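Long form salivary protein D7L1 (Anopheles stephensi, PDB 3NHI) binds cysteinyl leukotrienes and thromboxane A2 analogues in mosquito saliva, sequestering host mediators that would otherwise oppose blood feeding. Local coordinates at residues I61-P64 and Q65-A68. Sequence-based numbering, arbitrary orientation.
Sequences IYDP and QENA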
loop_
_atom_site.group_PDB
_atom_site.type_symbol
_atom_site.label_atom_id
_atom_site.label_comp_id
_atom_site.label_asym_id
_atom_site.label_seq_id
_atom_site.Cartn_x
_atom_site.Cartn_y
_atom_site.Cartn_z
ATOM N N ILE A 61 -0.006 -6.609 -13.259
ATOM C CA ILE A 61 0.341 -7.619 -14.251
ATOM C C ILE A 61 -0.934 -8.279 -14.801
ATOM O O ILE A 61 -1.014 -8.620 -15.990
ATOM C CB ILE A 61 1.302 -8.666 -13.622
ATOM C CG1 ILE A 61 2.612 -7.998 -13.196
ATOM C CG2 ILE A 61 1.593 -9.825 -14.579
ATOM C CD1 ILE A 61 3.502 -8.889 -12.349
ATOM N N TYR A 62 -1.919 -8.461 -13.927
ATOM C CA TYR A 62 -3.250 -8.925 -14.301
ATOM C C TYR A 62 -4.242 -7.776 -14.159
ATOM O O TYR A 62 -4.273 -7.097 -13.125
ATOM C CB TYR A 62 -3.677 -10.075 -13.386
ATOM C CG TYR A 62 -5.124 -10.484 -13.557
ATOM C CD1 TYR A 62 -5.533 -11.180 -14.692
ATOM C CD2 TYR A 62 -6.075 -10.182 -12.580
ATOM C CE1 TYR A 62 -6.868 -11.555 -14.856
ATOM C CE2 TYR A 62 -7.402 -10.561 -12.730
ATOM C CZ TYR A 62 -7.788 -11.241 -13.869
ATOM O OH TYR A 62 -9.112 -11.602 -14.000
ATOM N N ASP A 63 -5.056 -7.561 -15.191
ATOM C CA ASP A 63 -6.125 -6.580 -15.113
ATOM C C ASP A 63 -7.470 -7.288 -14.907
ATOM O O ASP A 63 -7.910 -8.035 -15.785
ATOM C CB ASP A 63 -6.190 -5.727 -16.374
ATOM C CG ASP A 63 -7.181 -4.594 -16.229
ATOM O OD1 ASP A 63 -6.808 -3.541 -15.660
ATOM O OD2 ASP A 63 -8.347 -4.772 -16.612
ATOM N N PRO A 64 -8.135 -7.044 -13.756
ATOM C CA PRO A 64 -9.379 -7.758 -13.462
ATOM C C PRO A 64 -10.572 -7.337 -14.322
ATOM O O PRO A 64 -11.484 -8.133 -14.501
ATOM C CB PRO A 64 -9.637 -7.454 -11.981
ATOM C CG PRO A 64 -8.759 -6.343 -11.621
ATOM C CD PRO A 64 -7.680 -6.200 -12.635
ATOM N N GLN A 65 -10.565 -6.115 -14.852
ATOM C CA GLN A 65 -11.680 -5.657 -15.692
ATOM C C GLN A 65 -11.632 -6.295 -17.078
ATOM O O GLN A 65 -12.642 -6.768 -17.602
ATOM C CB GLN A 65 -11.718 -4.127 -15.766
ATOM C CG GLN A 65 -11.765 -3.436 -14.402
ATOM C CD GLN A 65 -12.898 -3.930 -13.522
ATOM O OE1 GLN A 65 -13.993 -4.229 -14.009
ATOM N NE2 GLN A 65 -12.642 -4.027 -12.219
ATOM N N GLU A 66 -10.440 -6.349 -17.654
ATOM C CA GLU A 66 -10.250 -7.034 -18.925
ATOM C C GLU A 66 -10.118 -8.542 -18.767
ATOM O O GLU A 66 -10.218 -9.282 -19.746
ATOM C CB GLU A 66 -9.021 -6.476 -19.636
ATOM C CG GLU A 66 -9.205 -5.043 -20.081
ATOM C CD GLU A 66 -7.925 -4.424 -20.583
ATOM O OE1 GLU A 66 -7.859 -3.174 -20.629
ATOM O OE2 GLU A 66 -6.988 -5.180 -20.933
ATOM N N ASN A 67 -9.904 -8.996 -17.530
ATOM C CA ASN A 67 -9.566 -10.394 -17.265
ATOM C C ASN A 67 -8.411 -10.844 -18.160
ATOM O O ASN A 67 -8.505 -11.829 -18.888
ATOM C CB ASN A 67 -10.791 -11.313 -17.410
ATOM C CG ASN A 67 -10.489 -12.753 -17.018
ATOM O OD1 ASN A 67 -9.679 -13.010 -16.118
ATOM N ND2 ASN A 67 -11.125 -13.700 -17.702
ATOM N N ALA A 68 -7.312 -10.101 -18.091
ATOM C CA ALA A 68 -6.200 -10.297 -19.011
ATOM C C ALA A 68 -4.871 -10.081 -18.306
ATOM O O ALA A 68 -4.756 -9.206 -17.447
ATOM C CB ALA A 68 -6.319 -9.342 -20.197
HETATM O O HOH W 1 -8.580 -2.050 -18.044
#
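Asp-63 OD2 takes a hydrogen bond from the backbone N of Glu-66 at 2.8 Å, nearly straight at the hydrogen (167°). A second comes from a water that also donates to Glu-66 OE1. With CG anti to the backbone N (chi1 -173°), the Asp-63 carboxylate folds forward over the turn, and OD2 also lies 3.1 Å from Gln-65 N. The side-chain oxygen thus bonds to the N-H three residues on, across the turn. The shared water spans the two acidic side chains, whose oxygens Asp-63 OD2 and Glu-66 OE1 are 4.4 Å apart; Glu-66 OE2 is paired with Lys-70, which probably offsets some of this negative charge. The backbone pairs as a hairpin: Asp-63 N donates to Ala-68 O at 2.8 Å. Ala-68 N returns a longer bond to Asp-63 O at 3.2 Å. Asn-67 and Ala-68 together face Asp-63, forming a G1 beta bulge with Asn-67 in the left-handed region. Away from the carboxylate, Tyr-62 OH donates to Asn-67 OD1 at 2.6 Å. The oxygen lies in the ring plane at its edge, while the amide stands almost perpendicular to the ring (82°). Asn-67 ND2 bonds to Lys-105 O, so both ends of the amide are held. The hairpin of strands 62-63 and 68-69 follows helix 46-58, against which Tyr-62 and Pro-64 pack, whereas Ile-61 at its base reaches helix 89-101 and touches the bound hydroxyeicosatetraenoic acid.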